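Local coordinates for inositol monophosphatase family protein (Staphylococcus aureus subsp. aureus MSSA476, PDB 4I3Y) that probably hydrolyses inositol monophosphates to inositol and phosphate as a magnesium-dependent phosphatase that lithium inhibits, at residues 34-39 / 49-54; 151-156 / 226-231. All blocks are in the same frame, centred on the assembly; numbering follows the deposited sequence.

Contact 1. Residues 34-39 / 49-54; sequences IMEMTT and VTNVDK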
loop_
_atom_site.group_PDB
_atom_site.type_symbol
_atom_site.label_atom_id
_atom_site.label_comp_id
_atom_site.label_asym_id
_atom_site.label_seq_id
_atom_site.Cartn_x
_atom_site.Cartn_y
_atom_site.Cartn_z
ATOM N N ILE A 34 -8.648 -18.827 -4.797
ATOM C CA ILE A 34 -9.109 -17.826 -3.872
ATOM C C ILE A 34 -10.543 -18.109 -3.479
ATOM O O ILE A 34 -10.831 -18.097 -2.306
ATOM C CB ILE A 34 -9.036 -16.419 -4.452
ATOM C CG1 ILE A 34 -7.594 -16.149 -4.889
ATOM C CG2 ILE A 34 -9.590 -15.414 -3.436
ATOM C CD1 ILE A 34 -6.848 -15.121 -4.113
ATOM N N MET A 35 -11.438 -18.364 -4.444
ATOM C CA MET A 35 -12.818 -18.712 -4.082
ATOM C C MET A 35 -12.895 -19.849 -3.056
ATOM O O MET A 35 -13.779 -19.847 -2.236
ATOM C CB MET A 35 -13.687 -19.049 -5.314
ATOM C CG MET A 35 -13.938 -17.877 -6.273
ATOM S SD MET A 35 -14.886 -18.213 -7.810
ATOM C CE MET A 35 -13.843 -19.239 -8.848
ATOM N N GLU A 36 -11.965 -20.803 -3.091
ATOM C CA GLU A 36 -11.989 -21.940 -2.172
ATOM C C GLU A 36 -10.802 -21.922 -1.190
ATOM O O GLU A 36 -10.264 -22.960 -0.814
ATOM C CB GLU A 36 -12.073 -23.262 -2.972
ATOM C CG GLU A 36 -10.872 -23.542 -3.876
ATOM C CD GLU A 36 -11.093 -24.681 -4.886
ATOM O OE1 GLU A 36 -10.089 -25.213 -5.425
ATOM O OE2 GLU A 36 -12.265 -25.035 -5.150
ATOM N N MET A 37 -10.408 -20.721 -0.768
ATOM C CA MET A 37 -9.241 -20.543 0.065
ATOM C C MET A 37 -9.411 -21.206 1.434
ATOM O O MET A 37 -10.442 -21.116 2.097
ATOM C CB MET A 37 -8.910 -19.063 0.211
ATOM C CG MET A 37 -7.670 -18.787 1.012
ATOM S SD MET A 37 -7.098 -17.089 0.753
ATOM C CE MET A 37 -8.351 -16.051 1.481
ATOM N N THR A 38 -8.339 -21.875 1.820
ATOM C CA THR A 38 -8.216 -22.563 3.040
ATOM C C THR A 38 -6.829 -22.173 3.647
ATOM O O THR A 38 -5.829 -21.963 2.921
ATOM C CB THR A 38 -8.360 -24.094 2.745
ATOM O OG1 THR A 38 -8.237 -24.779 3.959
ATOM C CG2 THR A 38 -7.292 -24.653 1.838
ATOM N N THR A 39 -6.778 -22.016 4.964
ATOM C CA THR A 39 -5.587 -21.483 5.622
ATOM C C THR A 39 -5.042 -22.449 6.645
ATOM O O THR A 39 -5.813 -23.062 7.348
ATOM C CB THR A 39 -5.913 -20.167 6.332
ATOM O OG1 THR A 39 -6.214 -19.193 5.332
ATOM C CG2 THR A 39 -4.719 -19.703 7.144
ATOM N N VAL A 49 -0.218 -20.151 5.684
ATOM C CA VAL A 49 -0.027 -20.769 4.359
ATOM C C VAL A 49 -1.390 -21.203 3.848
ATOM O O VAL A 49 -2.238 -21.636 4.638
ATOM C CB VAL A 49 1.034 -21.945 4.319
ATOM C CG1 VAL A 49 0.691 -23.123 5.254
ATOM C CG2 VAL A 49 1.166 -22.485 2.901
ATOM N N THR A 50 -1.655 -20.978 2.564
ATOM C CA THR A 50 -2.965 -21.383 2.053
ATOM C C THR A 50 -2.818 -22.384 0.910
ATOM O O THR A 50 -1.711 -22.705 0.482
ATOM C CB THR A 50 -3.762 -20.180 1.514
ATOM O OG1 THR A 50 -3.161 -19.707 0.297
ATOM C CG2 THR A 50 -3.835 -19.041 2.599
ATOM N N ASN A 51 -3.959 -22.844 0.428
ATOM C CA ASN A 51 -4.039 -23.704 -0.718
ATOM C C ASN A 51 -3.555 -22.957 -1.939
ATOM O O ASN A 51 -3.051 -23.578 -2.871
ATOM C CB ASN A 51 -5.482 -24.119 -0.920
ATOM C CG ASN A 51 -6.347 -22.953 -1.322
ATOM O OD1 ASN A 51 -6.884 -22.929 -2.441
ATOM N ND2 ASN A 51 -6.486 -21.964 -0.438
ATOM N N VAL A 52 -3.679 -21.621 -1.935
ATOM C CA VAL A 52 -3.156 -20.828 -3.045
ATOM C C VAL A 52 -1.615 -20.949 -3.093
ATOM O O VAL A 52 -1.024 -21.254 -4.158
ATOM C CB VAL A 52 -3.583 -19.354 -2.962
ATOM C CG1 VAL A 52 -2.968 -18.526 -4.102
ATOM C CG2 VAL A 52 -5.116 -19.203 -2.883
ATOM N N ASP A 53 -0.955 -20.672 -1.962
ATOM C CA ASP A 53 0.499 -20.851 -1.882
ATOM C C ASP A 53 0.873 -22.271 -2.365
ATOM O O ASP A 53 1.745 -22.426 -3.213
ATOM C CB ASP A 53 1.042 -20.705 -0.428
ATOM C CG ASP A 53 0.602 -19.426 0.280
ATOM O OD1 ASP A 53 -0.634 -19.262 0.567
ATOM O OD2 ASP A 53 1.522 -18.585 0.562
ATOM N N LYS A 54 0.264 -23.298 -1.758
ATOM C CA LYS A 54 0.611 -24.721 -2.030
ATOM C C LYS A 54 0.397 -25.181 -3.479
ATOM O O LYS A 54 1.328 -25.750 -4.100
ATOM C CB LYS A 54 -0.132 -25.624 -1.080
ATOM C CG LYS A 54 0.230 -25.393 0.395
ATOM C CD LYS A 54 -0.412 -26.497 1.238
ATOM C CE LYS A 54 0.278 -26.726 2.561
ATOM N NZ LYS A 54 -0.499 -26.004 3.613
#
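A two-stranded antiparallel hairpin, 39-41 with 48-50, joins helix 12-35 to helix 51-67, and Thr39 faces Thr50 across it as a non-hydrogen-bonded pair. Where the second strand turns into its helix, Asn51 N donates to Thr38 O at 3.2 Å; the same carbonyl oxygen lies 3.0 Å from Thr50 CA, a CA-H...O contact. Thr38 CG2 presses on Asn51 CB at 3.3 Å, and Met37 CG comes within 4.2 Å of Thr50 CG2. On the shared face of the hairpin Thr39 OG1 lies 3.6 Å from Thr50 CG2, and Leu102 and Val103 of helix 99-105 pack against Thr50. Further back, Ile34 CG1 approaches Val52 CG2 at 4.4 Å. Thr50 is the N-cap and forms a capping box with Asp53. With OG1 held between its own N and carbonyl carbon (chi1 70°), it gives a hydrogen bond to Asp53 OD1 and accepts a weak one from Val52 N. Thr50 N reaches Asp53 OD1 from above the carboxylate plane, at 2.8 Å, while Asp53 OD2 is hydrogen-bonded to Thr99 OG1. Bonds on both oxygens fix the rotation of this buried carboxylate, consistent with the Asp-Thr pair thought to activate water in this family.

Contact 2. Residues 151-156 / 226-231; sequences EEPPSL and LNLKMT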
loop_
_atom_site.group_PDB
_atom_site.type_symbol
_atom_site.label_atom_id
_atom_site.label_comp_id
_atom_site.label_asym_id
_atom_site.label_seq_id
_atom_site.Cartn_x
_atom_site.Cartn_y
_atom_site.Cartn_z
ATOM N N GLU A 151 14.141 1.989 -15.577
ATOM C CA GLU A 151 15.505 2.534 -15.572
ATOM C C GLU A 151 15.926 2.914 -14.145
ATOM O O GLU A 151 15.076 3.071 -13.262
ATOM C CB GLU A 151 15.677 3.756 -16.511
ATOM C CG GLU A 151 15.359 3.581 -18.015
ATOM C CD GLU A 151 16.210 2.560 -18.706
ATOM O OE1 GLU A 151 17.280 2.183 -18.232
ATOM O OE2 GLU A 151 15.798 2.067 -19.749
ATOM N N GLU A 152 17.221 3.099 -13.917
ATOM C CA GLU A 152 17.672 3.438 -12.573
ATOM C C GLU A 152 16.845 4.655 -12.034
ATOM O O GLU A 152 16.646 5.671 -12.775
ATOM C CB GLU A 152 19.210 3.684 -12.552
ATOM C CG GLU A 152 19.696 4.254 -11.202
ATOM C CD GLU A 152 21.078 4.909 -11.275
ATOM O OE1 GLU A 152 21.671 4.829 -12.365
ATOM O OE2 GLU A 152 21.555 5.514 -10.273
ATOM N N PRO A 153 16.312 4.558 -10.795
ATOM C CA PRO A 153 15.531 5.689 -10.239
ATOM C C PRO A 153 16.375 6.965 -10.018
ATOM O O PRO A 153 17.601 6.828 -9.905
ATOM C CB PRO A 153 15.058 5.157 -8.888
ATOM C CG PRO A 153 15.971 4.011 -8.517
ATOM C CD PRO A 153 16.515 3.455 -9.811
ATOM N N PRO A 154 15.738 8.187 -9.913
ATOM C CA PRO A 154 16.490 9.380 -9.443
ATOM C C PRO A 154 17.201 9.132 -8.096
ATOM O O PRO A 154 16.778 8.266 -7.288
ATOM C CB PRO A 154 15.398 10.432 -9.207
ATOM C CG PRO A 154 14.234 9.986 -10.035
ATOM C CD PRO A 154 14.306 8.504 -10.113
ATOM N N SER A 155 18.290 9.853 -7.869
ATOM C CA SER A 155 18.969 9.813 -6.581
ATOM C C SER A 155 18.010 10.265 -5.528
ATOM O O SER A 155 17.305 11.241 -5.753
ATOM C CB SER A 155 20.104 10.826 -6.591
ATOM O OG SER A 155 21.164 10.163 -6.015
ATOM N N LEU A 156 17.991 9.594 -4.384
ATOM C CA LEU A 156 17.070 9.956 -3.320
ATOM C C LEU A 156 17.795 10.036 -1.994
ATOM O O LEU A 156 18.195 8.989 -1.444
ATOM C CB LEU A 156 15.969 8.882 -3.205
ATOM C CG LEU A 156 14.655 8.821 -3.961
ATOM C CD2 LEU A 156 13.961 10.124 -3.599
ATOM N N LEU A 226 19.333 -2.123 -12.055
ATOM C CA LEU A 226 18.826 -0.767 -11.835
ATOM C C LEU A 226 19.710 0.048 -10.862
ATOM O O LEU A 226 19.280 1.090 -10.382
ATOM C CB LEU A 226 17.367 -0.842 -11.295
ATOM C CG LEU A 226 16.371 -1.487 -12.277
ATOM C CD1 LEU A 226 15.094 -1.972 -11.578
ATOM C CD2 LEU A 226 16.083 -0.561 -13.460
ATOM N N ASN A 227 20.929 -0.441 -10.557
ATOM C CA ASN A 227 21.878 0.336 -9.737
ATOM C C ASN A 227 21.362 0.638 -8.315
ATOM O O ASN A 227 21.539 1.768 -7.787
ATOM C CB ASN A 227 22.328 1.622 -10.458
ATOM C CG ASN A 227 23.659 2.144 -9.914
ATOM O OD1 ASN A 227 24.392 1.375 -9.281
ATOM N ND2 ASN A 227 23.956 3.461 -10.084
ATOM N N LEU A 228 20.720 -0.360 -7.703
ATOM C CA LEU A 228 20.238 -0.233 -6.303
ATOM C C LEU A 228 21.242 -0.873 -5.407
ATOM O O LEU A 228 21.945 -1.752 -5.881
ATOM C CB LEU A 228 18.908 -1.002 -6.119
ATOM C CG LEU A 228 17.772 -0.685 -7.124
ATOM C CD1 LEU A 228 16.548 -1.535 -6.857
ATOM C CD2 LEU A 228 17.417 0.809 -7.158
ATOM N N LYS A 229 21.299 -0.485 -4.124
ATOM C CA LYS A 229 22.096 -1.202 -3.139
ATOM C C LYS A 229 21.240 -2.260 -2.493
ATOM O O LYS A 229 20.124 -1.944 -2.017
ATOM C CB LYS A 229 22.622 -0.257 -2.037
ATOM C CG LYS A 229 23.453 0.881 -2.566
ATOM C CD LYS A 229 24.743 0.376 -3.195
ATOM C CE LYS A 229 25.672 1.515 -3.580
ATOM N NZ LYS A 229 26.802 1.005 -4.416
ATOM N N MET A 230 21.707 -3.509 -2.514
ATOM C CA MET A 230 21.028 -4.570 -1.800
ATOM C C MET A 230 22.081 -5.317 -1.027
ATOM O O MET A 230 22.990 -5.913 -1.634
ATOM C CB MET A 230 20.285 -5.492 -2.739
ATOM C CG MET A 230 19.663 -6.719 -2.066
ATOM S SD MET A 230 18.675 -7.677 -3.279
ATOM C CE MET A 230 18.384 -9.131 -2.306
ATOM N N THR A 231 22.001 -5.220 0.305
ATOM C CA THR A 231 23.080 -5.695 1.191
ATOM C C THR A 231 22.507 -6.272 2.499
ATOM O O THR A 231 21.302 -6.158 2.822
ATOM C CB THR A 231 24.033 -4.526 1.577
ATOM O OG1 THR A 231 23.358 -3.591 2.446
ATOM C CG2 THR A 231 24.541 -3.781 0.359
#
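Glu152 and Asn227 both carry CG anti to the backbone N (chi1 171° and -158°), which lays their side chains alongside each other, pointing the same way. The carboxylate and amide planes stand 82° apart, nearly perpendicular, and Asn227 ND2 makes a weak hydrogen bond to Glu152 OE2 at 3.2 Å. The stronger polar partner of that oxygen is Lys251, by a salt bridge, so the amide adds a second, lesser hold on it. Nearer the backbone, the extended chain of Glu152 passes the oxygen end of the Leu226 carbonyl, Glu152 CG lying 3.3 Å from Leu226 O; Glu152 CA also makes a CA-H...O contact with this oxygen. One residue on, Pro153 CD lies 3.7 Å from Leu226 O. The apolar side is closed by Pro153 CG against Leu228 CD2 at 3.8 Å, the two side chains crossing at about a right angle, and by Leu226 CD2 against Glu151 C at 3.5 Å. Ala223 and Ile248 pack on Leu228. The arrangement is loop packing in the alpha/beta fold of the inositol monophosphatase family: the connection leaving strand 148-150, the last of the seven-stranded sheet, rests on the turn between helix 219-225 and edge strand 229-232 of the five-stranded sheet.

Contacts 1 and 2 lie on opposite sides of the chain's centre, their own centres 35 Å apart and their nearest atoms about 20 Å apart, so neither touches the other. Along the sequence they follow in series: 34-39 / 49-54 closes a short local connection, whereas 151-156 / 226-231 brings together parts of the chain separated by 69 residues. Contact 1 is the one beside the metal site: the side chain of Val49 is about 6 Å from a bound magnesium ion, and Val52 and Asp53 touch Ile96, which belongs to the magnesium site with Glu76 and Asp94. Contact 2 instead links connections that leave or enter the two larger sheets, with a glycerol, probably from crystallisation, about 5 Å from the side chain of Pro153.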